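Local coordinates for 432aa long hypothetical deoxyribodipyrimidine photolyase (Sulfolobus tokodaii, PDB 2E0I), which probably repairs cyclobutane pyrimidine dimers in DNA with light absorbed by bound FAD, a second FAD being its likely light-harvesting cofactor, at residues 283-288 / 331-336; 296-301 / 313-318; 187-192 / 227-232. All blocks are in the same frame, centred on the assembly; numbering follows the deposited sequence.

Contact 1: 283-288 / 331-336. With FAD (flavin-adenine dinucleotide), chain E.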
loop_
_atom_site.group_PDB
_atom_site.type_symbol
_atom_site.label_atom_id
_atom_site.label_comp_id
_atom_site.label_asym_id
_atom_site.label_seq_id
_atom_site.Cartn_x
_atom_site.Cartn_y
_atom_site.Cartn_z
ATOM N N ALA A 283 -12.518 14.561 13.974
ATOM C CA ALA A 283 -12.614 15.684 13.049
ATOM C C ALA A 283 -11.682 15.457 11.859
ATOM O O ALA A 283 -12.015 15.784 10.719
ATOM C CB ALA A 283 -12.244 16.961 13.756
ATOM N N TRP A 284 -10.513 14.890 12.136
ATOM C CA TRP A 284 -9.514 14.598 11.113
ATOM C C TRP A 284 -10.029 13.546 10.122
ATOM O O TRP A 284 -9.884 13.701 8.915
ATOM C CB TRP A 284 -8.236 14.099 11.789
ATOM C CG TRP A 284 -7.123 13.732 10.863
ATOM C CD1 TRP A 284 -6.276 14.583 10.214
ATOM C CD2 TRP A 284 -6.724 12.411 10.495
ATOM N NE1 TRP A 284 -5.371 13.874 9.470
ATOM C CE2 TRP A 284 -5.622 12.536 9.622
ATOM C CE3 TRP A 284 -7.192 11.130 10.818
ATOM C CZ2 TRP A 284 -4.974 11.427 9.068
ATOM C CZ3 TRP A 284 -6.550 10.030 10.267
ATOM C CH2 TRP A 284 -5.450 10.185 9.400
ATOM N N LYS A 285 -10.639 12.479 10.628
ATOM C CA LYS A 285 -11.147 11.436 9.751
ATOM C C LYS A 285 -12.285 11.928 8.876
ATOM O O LYS A 285 -12.467 11.441 7.767
ATOM C CB LYS A 285 -11.621 10.226 10.556
ATOM C CG LYS A 285 -10.515 9.483 11.265
ATOM C CD LYS A 285 -11.031 8.284 12.049
ATOM C CE LYS A 285 -11.951 8.715 13.166
ATOM N NZ LYS A 285 -12.496 7.555 13.917
ATOM N N GLU A 286 -13.048 12.897 9.364
ATOM C CA GLU A 286 -14.181 13.408 8.605
ATOM C C GLU A 286 -13.833 14.562 7.693
ATOM O O GLU A 286 -14.639 14.961 6.861
ATOM C CB GLU A 286 -15.278 13.861 9.555
ATOM C CG GLU A 286 -15.978 12.736 10.287
ATOM C CD GLU A 286 -16.653 13.214 11.572
ATOM O OE1 GLU A 286 -16.998 14.428 11.656
ATOM O OE2 GLU A 286 -16.839 12.372 12.488
ATOM N N GLY A 287 -12.636 15.109 7.847
ATOM C CA GLY A 287 -12.262 16.237 7.024
ATOM C C GLY A 287 -13.038 17.462 7.467
ATOM O O GLY A 287 -13.438 18.281 6.637
ATOM N N ARG A 288 -13.271 17.570 8.776
ATOM C CA ARG A 288 -13.986 18.697 9.373
ATOM C C ARG A 288 -12.998 19.456 10.243
ATOM O O ARG A 288 -13.351 19.988 11.293
ATOM C CB ARG A 288 -15.158 18.231 10.245
ATOM C CG ARG A 288 -16.041 17.173 9.616
ATOM C CD ARG A 288 -17.534 17.514 9.713
ATOM N NE ARG A 288 -17.934 18.525 8.733
ATOM C CZ ARG A 288 -17.995 19.830 8.978
ATOM N NH1 ARG A 288 -17.691 20.295 10.186
ATOM N NH2 ARG A 288 -18.347 20.670 8.007
ATOM N N GLU A 331 -2.040 5.480 11.166
ATOM C CA GLU A 331 -1.587 4.336 10.383
ATOM C C GLU A 331 -2.745 3.383 10.156
ATOM O O GLU A 331 -3.001 2.968 9.027
ATOM C CB GLU A 331 -0.484 3.585 11.123
ATOM C CG GLU A 331 -0.029 2.327 10.409
ATOM C CD GLU A 331 0.759 1.369 11.300
ATOM O OE1 GLU A 331 1.315 0.382 10.752
ATOM O OE2 GLU A 331 0.815 1.595 12.534
ATOM N N ARG A 332 -3.443 3.042 11.241
ATOM C CA ARG A 332 -4.574 2.130 11.162
ATOM C C ARG A 332 -5.727 2.710 10.360
ATOM O O ARG A 332 -6.359 2.007 9.568
ATOM C CB ARG A 332 -5.087 1.748 12.547
ATOM C CG ARG A 332 -5.678 0.344 12.560
ATOM C CD ARG A 332 -7.028 0.263 13.220
ATOM N NE ARG A 332 -6.994 0.636 14.626
ATOM C CZ ARG A 332 -8.062 0.831 15.403
ATOM N NH1 ARG A 332 -9.304 0.693 14.935
ATOM N NH2 ARG A 332 -7.875 1.186 16.669
ATOM N N TYR A 333 -6.019 3.988 10.555
ATOM C CA TYR A 333 -7.103 4.578 9.798
ATOM C C TYR A 333 -6.828 4.486 8.291
ATOM O O TYR A 333 -7.711 4.111 7.511
ATOM C CB TYR A 333 -7.311 6.026 10.199
ATOM C CG TYR A 333 -8.486 6.617 9.492
ATOM C CD1 TYR A 333 -9.773 6.152 9.748
ATOM C CD2 TYR A 333 -8.313 7.594 8.516
ATOM C CE1 TYR A 333 -10.860 6.641 9.045
ATOM C CE2 TYR A 333 -9.397 8.097 7.802
ATOM C CZ TYR A 333 -10.666 7.612 8.074
ATOM O OH TYR A 333 -11.733 8.099 7.368
ATOM N N PHE A 334 -5.611 4.838 7.884
ATOM C CA PHE A 334 -5.217 4.767 6.481
ATOM C C PHE A 334 -5.346 3.349 5.958
ATOM O O PHE A 334 -5.795 3.145 4.836
ATOM C CB PHE A 334 -3.763 5.212 6.303
ATOM C CG PHE A 334 -3.609 6.643 5.868
ATOM C CD1 PHE A 334 -4.566 7.604 6.207
ATOM C CD2 PHE A 334 -2.482 7.039 5.150
ATOM C CE1 PHE A 334 -4.405 8.928 5.840
ATOM C CE2 PHE A 334 -2.308 8.370 4.778
ATOM C CZ PHE A 334 -3.276 9.317 5.126
ATOM N N ALA A 335 -4.935 2.378 6.771
ATOM C CA ALA A 335 -4.997 0.967 6.381
ATOM C C ALA A 335 -6.442 0.607 6.073
ATOM O O ALA A 335 -6.751 -0.322 5.316
ATOM C CB ALA A 335 -4.460 0.071 7.514
ATOM N N THR A 336 -7.327 1.396 6.645
ATOM C CA THR A 336 -8.739 1.195 6.497
ATOM C C THR A 336 -9.320 1.807 5.251
ATOM O O THR A 336 -10.391 1.423 4.821
ATOM C CB THR A 336 -9.424 1.748 7.750
ATOM O OG1 THR A 336 -9.667 0.660 8.643
ATOM C CG2 THR A 336 -10.697 2.494 7.434
HETATM P PA FAD E . 3.111 8.671 -7.929
HETATM O O1A FAD E . 2.515 8.703 -9.284
HETATM O O2A FAD E . 4.062 9.669 -7.394
HETATM O O5B FAD E . 4.156 7.492 -8.263
HETATM C C5B FAD E . 5.377 7.339 -7.536
HETATM C C4B FAD E . 5.611 5.862 -7.215
HETATM O O4B FAD E . 6.825 5.672 -6.468
HETATM C C3B FAD E . 4.466 5.338 -6.346
HETATM O O3B FAD E . 3.496 4.717 -7.193
HETATM C C2B FAD E . 5.187 4.249 -5.555
HETATM O O2B FAD E . 5.417 3.115 -6.392
HETATM C C1B FAD E . 6.507 4.962 -5.258
HETATM N N9A FAD E . 6.374 5.931 -4.143
HETATM C C8A FAD E . 6.169 7.243 -4.241
HETATM N N7A FAD E . 6.201 7.792 -3.028
HETATM C C5A FAD E . 6.425 6.822 -2.147
HETATM C C6A FAD E . 6.559 6.765 -0.764
HETATM N N6A FAD E . 6.490 7.867 -0.025
HETATM N N1A FAD E . 6.771 5.576 -0.178
HETATM C C2A FAD E . 6.858 4.462 -0.885
HETATM N N3A FAD E . 6.741 4.480 -2.201
HETATM C C4A FAD E . 6.527 5.632 -2.856
HETATM N N1 FAD E . 2.000 3.831 -0.697
HETATM C C2 FAD E . 1.441 2.553 -0.815
HETATM O O2 FAD E . 1.549 1.915 -1.859
HETATM N N3 FAD E . 0.703 2.013 0.246
HETATM C C4 FAD E . 0.524 2.764 1.414
HETATM O O4 FAD E . -0.075 2.269 2.367
HETATM C C4X FAD E . 1.068 4.040 1.519
HETATM N N5 FAD E . 0.806 4.810 2.657
HETATM C C5X FAD E . 1.363 6.089 2.787
HETATM C C6 FAD E . 1.101 6.829 3.936
HETATM C C7 FAD E . 1.677 8.085 4.094
HETATM C C7M FAD E . 1.397 8.864 5.381
HETATM C C8 FAD E . 2.506 8.601 3.099
HETATM C C8M FAD E . 3.175 9.968 3.257
HETATM C C9 FAD E . 2.760 7.853 1.953
HETATM C C9A FAD E . 2.197 6.589 1.788
HETATM N N10 FAD E . 2.463 5.814 0.644
HETATM C C10 FAD E . 1.812 4.581 0.472
HETATM C "C1'" FAD E . 3.395 6.313 -0.399
HETATM C "C2'" FAD E . 2.814 7.133 -1.554
HETATM O "O2'" FAD E . 2.042 8.227 -1.052
HETATM C "C3'" FAD E . 1.968 6.287 -2.509
HETATM O "O3'" FAD E . 2.740 5.171 -2.960
HETATM C "C4'" FAD E . 1.529 7.098 -3.730
HETATM O "O4'" FAD E . 0.796 8.255 -3.318
HETATM C "C5'" FAD E . 0.659 6.255 -4.665
HETATM O "O5'" FAD E . 0.164 7.039 -5.757
HETATM P P FAD E . 0.909 7.062 -7.184
HETATM O O1P FAD E . 1.148 5.661 -7.597
HETATM O O2P FAD E . 0.109 7.929 -8.078
HETATM O O3P FAD E . 2.325 7.760 -6.854
#
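Trp284 and Tyr333 each set CG opposite the backbone N about the CA-CB bond (chi1 179° and -176°), which sends their rings past each other between helices 278-286 and 327-337. The rings meet obliquely, planes 64° apart, with Trp284 CZ3 3.5 Å from Tyr333 CD2. Lys285 lies over one face of the phenol: its CG stands 3.5 Å from the centroid of the Tyr333 ring, almost on the normal, a CH-pi contact, and CD follows across the CD1-CE1 side. NZ pairs with Glu282. The residue after Tyr333, Phe334, runs at about a right angle to Trp284, its CE1 3.9 Å from Trp284 CH2. The Phe334 ring also reaches the flavin, with Phe334 CE2 3.8 Å from FAD C7M and FAD C6 in plane at its edge. The polar ends look elsewhere: Trp284 NE1 bonds Val315 O, while Asn302 joins Tyr333 OH to Lys285 O. With an alanine at Tyr333, the Lys285 methylenes would probably lose the ring face they lie on, Trp284 CZ3 its nearest neighbour and Asn302 OD1 its hydroxyl. With no hydrogen bond across it, the contact is apolar and aromatic packing between two helices of the FAD-binding domain, leading to the dimethylbenzene end of the FAD.

Contact 2: 296-301 / 313-318; sequences AGMRML and MLVAFF. With FAD (flavin-adenine dinucleotide), chain E.
Helices 292-304 and 309-322, neighbours in the chain within the all-helical FAD-binding domain of the photolyase fold, come closest where Gly297 and Val315 face each other, their CA atoms 6.9 Å apart. A glycine suits this close approach: a side chain at Gly297 would point at the other helix and probably crowd Val315 CG2, which lies 4.5 Å from Gly297 CA. Met298, one residue on, packs in beside it. Its CG sits beside the backbone N, and further bends at chi2 (-54°) and chi3 (-72°) curl the thioether round toward Val315. The sulfur thus settles against both branches of the valine, with Met298 SD 3.5 Å from Val315 CG2 and in touch with CG1 as well, while Met298 CG is 3.9 Å from Val315 CG2. No hydrogen bond crosses between the two segments, and all three touching residues are buried. Helix 327-337 adds to the packing, Tyr333 resting on Met298 and Phe334 on Leu301 and Val315. On the same helix as Met298, Arg299 forms a salt bridge with Glu387.

The second helix has another job, since one flank of it lines the flavin pocket. Met313 and Ala316, a turn apart, each set CB against one methyl of the dimethylbenzene ring. Met313 CB is 3.7 Å from FAD C8M, and Ala316 CB is 3.6 Å from FAD C7M.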
loop_
_atom_site.group_PDB
_atom_site.type_symbol
_atom_site.label_atom_id
_atom_site.label_comp_id
_atom_site.label_asym_id
_atom_site.label_seq_id
_atom_site.Cartn_x
_atom_site.Cartn_y
_atom_site.Cartn_z
ATOM N N ALA A 296 -9.865 18.572 2.275
ATOM C CA ALA A 296 -10.014 18.055 0.930
ATOM C C ALA A 296 -9.352 16.688 0.860
ATOM O O ALA A 296 -9.938 15.726 0.351
ATOM C CB ALA A 296 -9.382 18.997 -0.059
ATOM N N GLY A 297 -8.134 16.596 1.383
ATOM C CA GLY A 297 -7.425 15.330 1.367
ATOM C C GLY A 297 -8.211 14.187 1.991
ATOM O O GLY A 297 -8.487 13.180 1.335
ATOM N N MET A 298 -8.583 14.334 3.258
ATOM C CA MET A 298 -9.319 13.289 3.948
ATOM C C MET A 298 -10.609 12.929 3.237
ATOM O O MET A 298 -10.926 11.746 3.074
ATOM C CB MET A 298 -9.612 13.708 5.387
ATOM C CG MET A 298 -8.356 13.969 6.217
ATOM S SD MET A 298 -7.163 12.609 6.223
ATOM C CE MET A 298 -8.028 11.377 7.267
ATOM N N ARG A 299 -11.353 13.936 2.797
ATOM C CA ARG A 299 -12.608 13.656 2.120
ATOM C C ARG A 299 -12.379 12.856 0.854
ATOM O O ARG A 299 -13.101 11.890 0.598
ATOM C CB ARG A 299 -13.364 14.943 1.817
ATOM C CG ARG A 299 -13.873 15.597 3.067
ATOM C CD ARG A 299 -14.777 16.761 2.780
ATOM N NE ARG A 299 -15.022 17.523 4.000
ATOM C CZ ARG A 299 -15.866 18.543 4.084
ATOM N NH1 ARG A 299 -16.556 18.917 3.011
ATOM N NH2 ARG A 299 -16.007 19.202 5.232
ATOM N N MET A 300 -11.379 13.238 0.067
ATOM C CA MET A 300 -11.100 12.495 -1.146
ATOM C C MET A 300 -10.772 11.054 -0.769
ATOM O O MET A 300 -11.409 10.117 -1.248
ATOM C CB MET A 300 -9.929 13.089 -1.916
ATOM C CG MET A 300 -9.698 12.343 -3.216
ATOM S SD MET A 300 -8.310 12.884 -4.215
ATOM C CE MET A 300 -8.253 11.522 -5.370
ATOM N N LEU A 301 -9.778 10.886 0.101
ATOM C CA LEU A 301 -9.368 9.564 0.550
ATOM C C LEU A 301 -10.578 8.732 0.969
ATOM O O LEU A 301 -10.693 7.575 0.585
ATOM C CB LEU A 301 -8.386 9.688 1.727
ATOM C CG LEU A 301 -8.189 8.467 2.643
ATOM C CD1 LEU A 301 -7.536 7.338 1.864
ATOM C CD2 LEU A 301 -7.338 8.847 3.852
ATOM N N MET A 313 1.130 13.092 3.010
ATOM C CA MET A 313 1.951 13.497 4.136
ATOM C C MET A 313 1.503 14.769 4.841
ATOM O O MET A 313 1.802 14.959 6.020
ATOM C CB MET A 313 3.427 13.593 3.736
ATOM C CG MET A 313 3.820 14.747 2.866
ATOM S SD MET A 313 5.623 14.695 2.581
ATOM C CE MET A 313 5.725 13.310 1.334
ATOM N N LEU A 314 0.784 15.639 4.139
ATOM C CA LEU A 314 0.295 16.860 4.769
ATOM C C LEU A 314 -0.731 16.444 5.805
ATOM O O LEU A 314 -0.790 16.976 6.917
ATOM C CB LEU A 314 -0.384 17.786 3.755
ATOM C CG LEU A 314 0.521 18.633 2.864
ATOM C CD1 LEU A 314 -0.316 19.587 2.041
ATOM C CD2 LEU A 314 1.498 19.408 3.733
ATOM N N VAL A 315 -1.548 15.480 5.407
ATOM C CA VAL A 315 -2.604 14.958 6.248
ATOM C C VAL A 315 -2.007 14.214 7.444
ATOM O O VAL A 315 -2.445 14.377 8.575
ATOM C CB VAL A 315 -3.521 14.043 5.396
ATOM C CG1 VAL A 315 -3.943 12.811 6.176
ATOM C CG2 VAL A 315 -4.736 14.838 4.935
ATOM N N ALA A 316 -0.988 13.408 7.181
ATOM C CA ALA A 316 -0.340 12.643 8.227
ATOM C C ALA A 316 0.374 13.590 9.193
ATOM O O ALA A 316 0.362 13.384 10.406
ATOM C CB ALA A 316 0.644 11.657 7.603
ATOM N N PHE A 317 1.000 14.624 8.646
ATOM C CA PHE A 317 1.707 15.604 9.455
ATOM C C PHE A 317 0.732 16.240 10.439
ATOM O O PHE A 317 0.961 16.249 11.644
ATOM C CB PHE A 317 2.307 16.691 8.549
ATOM C CG PHE A 317 2.740 17.936 9.284
ATOM C CD1 PHE A 317 3.942 17.967 9.998
ATOM C CD2 PHE A 317 1.936 19.084 9.279
ATOM C CE1 PHE A 317 4.340 19.125 10.698
ATOM C CE2 PHE A 317 2.324 20.245 9.975
ATOM C CZ PHE A 317 3.531 20.262 10.685
ATOM N N PHE A 318 -0.365 16.763 9.903
ATOM C CA PHE A 318 -1.390 17.428 10.684
ATOM C C PHE A 318 -1.928 16.598 11.852
ATOM O O PHE A 318 -2.164 17.125 12.949
ATOM C CB PHE A 318 -2.547 17.826 9.770
ATOM C CG PHE A 318 -3.496 18.806 10.394
ATOM C CD1 PHE A 318 -3.227 20.170 10.351
ATOM C CD2 PHE A 318 -4.645 18.367 11.050
ATOM C CE1 PHE A 318 -4.086 21.076 10.947
ATOM C CE2 PHE A 318 -5.510 19.269 11.649
ATOM C CZ PHE A 318 -5.233 20.620 11.597
HETATM P PA FAD E . 3.111 8.671 -7.929
HETATM O O1A FAD E . 2.515 8.703 -9.284
HETATM O O2A FAD E . 4.062 9.669 -7.394
HETATM O O5B FAD E . 4.156 7.492 -8.263
HETATM C C5B FAD E . 5.377 7.339 -7.536
HETATM C C4B FAD E . 5.611 5.862 -7.215
HETATM O O4B FAD E . 6.825 5.672 -6.468
HETATM C C3B FAD E . 4.466 5.338 -6.346
HETATM O O3B FAD E . 3.496 4.717 -7.193
HETATM C C2B FAD E . 5.187 4.249 -5.555
HETATM O O2B FAD E . 5.417 3.115 -6.392
HETATM C C1B FAD E . 6.507 4.962 -5.258
HETATM N N9A FAD E . 6.374 5.931 -4.143
HETATM C C8A FAD E . 6.169 7.243 -4.241
HETATM N N7A FAD E . 6.201 7.792 -3.028
HETATM C C5A FAD E . 6.425 6.822 -2.147
HETATM C C6A FAD E . 6.559 6.765 -0.764
HETATM N N6A FAD E . 6.490 7.867 -0.025
HETATM N N1A FAD E . 6.771 5.576 -0.178
HETATM C C2A FAD E . 6.858 4.462 -0.885
HETATM N N3A FAD E . 6.741 4.480 -2.201
HETATM C C4A FAD E . 6.527 5.632 -2.856
HETATM N N1 FAD E . 2.000 3.831 -0.697
HETATM C C2 FAD E . 1.441 2.553 -0.815
HETATM O O2 FAD E . 1.549 1.915 -1.859
HETATM N N3 FAD E . 0.703 2.013 0.246
HETATM C C4 FAD E . 0.524 2.764 1.414
HETATM O O4 FAD E . -0.075 2.269 2.367
HETATM C C4X FAD E . 1.068 4.040 1.519
HETATM N N5 FAD E . 0.806 4.810 2.657
HETATM C C5X FAD E . 1.363 6.089 2.787
HETATM C C6 FAD E . 1.101 6.829 3.936
HETATM C C7 FAD E . 1.677 8.085 4.094
HETATM C C7M FAD E . 1.397 8.864 5.381
HETATM C C8 FAD E . 2.506 8.601 3.099
HETATM C C8M FAD E . 3.175 9.968 3.257
HETATM C C9 FAD E . 2.760 7.853 1.953
HETATM C C9A FAD E . 2.197 6.589 1.788
HETATM N N10 FAD E . 2.463 5.814 0.644
HETATM C C10 FAD E . 1.812 4.581 0.472
HETATM C "C1'" FAD E . 3.395 6.313 -0.399
HETATM C "C2'" FAD E . 2.814 7.133 -1.554
HETATM O "O2'" FAD E . 2.042 8.227 -1.052
HETATM C "C3'" FAD E . 1.968 6.287 -2.509
HETATM O "O3'" FAD E . 2.740 5.171 -2.960
HETATM C "C4'" FAD E . 1.529 7.098 -3.730
HETATM O "O4'" FAD E . 0.796 8.255 -3.318
HETATM C "C5'" FAD E . 0.659 6.255 -4.665
HETATM O "O5'" FAD E . 0.164 7.039 -5.757
HETATM P P FAD E . 0.909 7.062 -7.184
HETATM O O1P FAD E . 1.148 5.661 -7.597
HETATM O O2P FAD E . 0.109 7.929 -8.078
HETATM O O3P FAD E . 2.325 7.760 -6.854
#

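Contact 3: 187-192 / 227-232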
loop_
_atom_site.group_PDB
_atom_site.type_symbol
_atom_site.label_atom_id
_atom_site.label_comp_id
_atom_site.label_asym_id
_atom_site.label_seq_id
_atom_site.Cartn_x
_atom_site.Cartn_y
_atom_site.Cartn_z
ATOM N N GLY A 187 -9.024 -2.141 -11.032
ATOM C CA GLY A 187 -8.199 -3.310 -10.775
ATOM C C GLY A 187 -7.799 -4.037 -12.042
ATOM O O GLY A 187 -8.228 -3.648 -13.122
ATOM N N GLY A 188 -6.979 -5.084 -11.912
ATOM C CA GLY A 188 -6.541 -5.850 -13.071
ATOM C C GLY A 188 -5.313 -5.306 -13.802
ATOM O O GLY A 188 -5.047 -4.094 -13.808
ATOM N N ARG A 189 -4.577 -6.218 -14.442
ATOM C CA ARG A 189 -3.358 -5.888 -15.179
ATOM C C ARG A 189 -3.574 -4.982 -16.373
ATOM O O ARG A 189 -2.726 -4.157 -16.684
ATOM C CB ARG A 189 -2.670 -7.162 -15.645
ATOM C CG ARG A 189 -1.481 -6.958 -16.550
ATOM C CD ARG A 189 -0.858 -8.305 -16.823
ATOM N NE ARG A 189 0.320 -8.276 -17.687
ATOM C CZ ARG A 189 1.538 -7.906 -17.299
ATOM N NH1 ARG A 189 1.758 -7.519 -16.043
ATOM N NH2 ARG A 189 2.542 -7.941 -18.170
ATOM N N ARG A 190 -4.700 -5.138 -17.053
ATOM C CA ARG A 190 -4.994 -4.304 -18.209
ATOM C C ARG A 190 -5.059 -2.827 -17.825
ATOM O O ARG A 190 -4.472 -1.988 -18.499
ATOM C CB ARG A 190 -6.309 -4.728 -18.834
ATOM C CG ARG A 190 -6.178 -5.179 -20.251
ATOM C CD ARG A 190 -6.643 -6.599 -20.399
ATOM N NE ARG A 190 -6.558 -6.985 -21.792
ATOM C CZ ARG A 190 -6.337 -8.214 -22.250
ATOM N NH1 ARG A 190 -6.287 -8.401 -23.565
ATOM N NH2 ARG A 190 -6.157 -9.246 -21.427
ATOM N N GLU A 191 -5.770 -2.502 -16.749
ATOM C CA GLU A 191 -5.862 -1.113 -16.297
ATOM C C GLU A 191 -4.477 -0.665 -15.858
ATOM O O GLU A 191 -4.086 0.479 -16.082
ATOM C CB GLU A 191 -6.823 -0.980 -15.103
ATOM C CG GLU A 191 -6.815 0.419 -14.456
ATOM C CD GLU A 191 -7.575 0.487 -13.127
ATOM O OE1 GLU A 191 -7.101 -0.073 -12.114
ATOM O OE2 GLU A 191 -8.657 1.111 -13.095
ATOM N N GLY A 192 -3.752 -1.583 -15.218
ATOM C CA GLY A 192 -2.421 -1.286 -14.738
ATOM C C GLY A 192 -1.497 -0.803 -15.836
ATOM O O GLY A 192 -0.856 0.243 -15.711
ATOM N N MET A 227 7.314 -5.266 -10.373
ATOM C CA MET A 227 8.193 -4.168 -9.984
ATOM C C MET A 227 9.231 -3.968 -11.087
ATOM O O MET A 227 9.616 -2.841 -11.420
ATOM C CB MET A 227 8.883 -4.563 -8.679
ATOM C CG MET A 227 9.284 -3.422 -7.787
ATOM S SD MET A 227 7.893 -2.451 -7.216
ATOM C CE MET A 227 8.820 -0.982 -6.716
ATOM N N ARG A 228 9.667 -5.095 -11.642
ATOM C CA ARG A 228 10.647 -5.139 -12.710
ATOM C C ARG A 228 10.080 -4.575 -14.015
ATOM O O ARG A 228 10.795 -3.922 -14.780
ATOM C CB ARG A 228 11.110 -6.581 -12.901
ATOM C CG ARG A 228 11.951 -7.097 -11.739
ATOM C CD ARG A 228 12.267 -8.565 -11.901
ATOM N NE ARG A 228 11.048 -9.369 -11.896
ATOM C CZ ARG A 228 10.329 -9.627 -10.807
ATOM N NH1 ARG A 228 10.719 -9.141 -9.633
ATOM N NH2 ARG A 228 9.226 -10.371 -10.890
ATOM N N GLU A 229 8.798 -4.826 -14.268
ATOM C CA GLU A 229 8.167 -4.320 -15.473
ATOM C C GLU A 229 8.022 -2.804 -15.386
ATOM O O GLU A 229 8.334 -2.092 -16.334
ATOM C CB GLU A 229 6.796 -4.966 -15.676
ATOM C CG GLU A 229 6.872 -6.442 -16.025
ATOM C CD GLU A 229 5.517 -7.058 -16.411
ATOM O OE1 GLU A 229 4.624 -7.186 -15.532
ATOM O OE2 GLU A 229 5.359 -7.418 -17.605
ATOM N N ALA A 230 7.551 -2.314 -14.245
ATOM C CA ALA A 230 7.374 -0.879 -14.057
ATOM C C ALA A 230 8.717 -0.222 -14.273
ATOM O O ALA A 230 8.825 0.826 -14.920
ATOM C CB ALA A 230 6.890 -0.585 -12.649
ATOM N N TYR A 231 9.744 -0.862 -13.725
ATOM C CA TYR A 231 11.094 -0.348 -13.821
ATOM C C TYR A 231 11.605 -0.212 -15.244
ATOM O O TYR A 231 12.049 0.847 -15.642
ATOM C CB TYR A 231 12.055 -1.229 -13.024
ATOM C CG TYR A 231 13.496 -0.820 -13.199
ATOM C CD1 TYR A 231 14.029 0.265 -12.500
ATOM C CD2 TYR A 231 14.314 -1.492 -14.102
ATOM C CE1 TYR A 231 15.343 0.660 -12.703
ATOM C CE2 TYR A 231 15.619 -1.106 -14.314
ATOM C CZ TYR A 231 16.131 -0.036 -13.615
ATOM O OH TYR A 231 17.440 0.304 -13.835
ATOM N N TYR A 232 11.558 -1.281 -16.015
ATOM C CA TYR A 232 12.069 -1.197 -17.364
ATOM C C TYR A 232 11.260 -0.317 -18.298
ATOM O O TYR A 232 11.794 0.279 -19.224
ATOM C CB TYR A 232 12.230 -2.597 -17.947
ATOM C CG TYR A 232 13.542 -3.210 -17.552
ATOM C CD1 TYR A 232 13.619 -4.193 -16.565
ATOM C CD2 TYR A 232 14.732 -2.751 -18.118
ATOM C CE1 TYR A 232 14.860 -4.702 -16.151
ATOM C CE2 TYR A 232 15.968 -3.248 -17.709
ATOM C CZ TYR A 232 16.024 -4.216 -16.730
ATOM O OH TYR A 232 17.252 -4.670 -16.331
#
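Arg189 and Glu229 form a bidentate, end-on salt bridge between the first turns of two helices, 189-196 and 227-233. The charged pair carries the whole contact. Arg189 NH1 donates to Glu229 OE1 and Arg189 NH2 to Glu229 OE2, each at 2.9 Å and each fairly straight. Guanidinium and carboxylate lie only 9° from coplanar, and NH2 uses the syn lone pair of OE2, so the two bonds together keep both groups from turning. Both chains reach out, Arg189 extended from CG to NE after a chi1 of 173°, Glu229 extended beyond CG, and the side chains cross at about a right angle. A negative charge in the first turn of helix 227-233 is probably also favoured by the helix dipole.

A further hydrogen bond holds the arginine: Arg189 NH1 also meets Thr224 O, just before the second helix. Other bonds hold the start of the first helix, where Gly188 is the N-cap residue and gives its N to Ser57 OG. Glu191 reaches back over this end, sharing its OE1 with His219 NE2, while Gly187 N donates to Glu191 OE1 at 3.0 Å, from 53° above the carboxylate plane.

Overall arrangement
Following the chain from the N terminus, contact 3 comes first: it closes a mostly non-helical loop between helices 189-196 and 227-233 before the other two contacts open. Contact 1 then spans a largely helical excursion from 283-288 to 331-336, and contact 2 falls within that excursion, pairing the two helices in between. Contacts 1 and 2, with centres 8 Å apart, thus unite four successive helices of the FAD-binding domain, and both touch the same flavin. From contact 1, Glu331 also bonds the adenine amino group of the second FAD. Contact 3 stands apart on the surface, its centre 29 Å from that of contact 1, across the chain's centre.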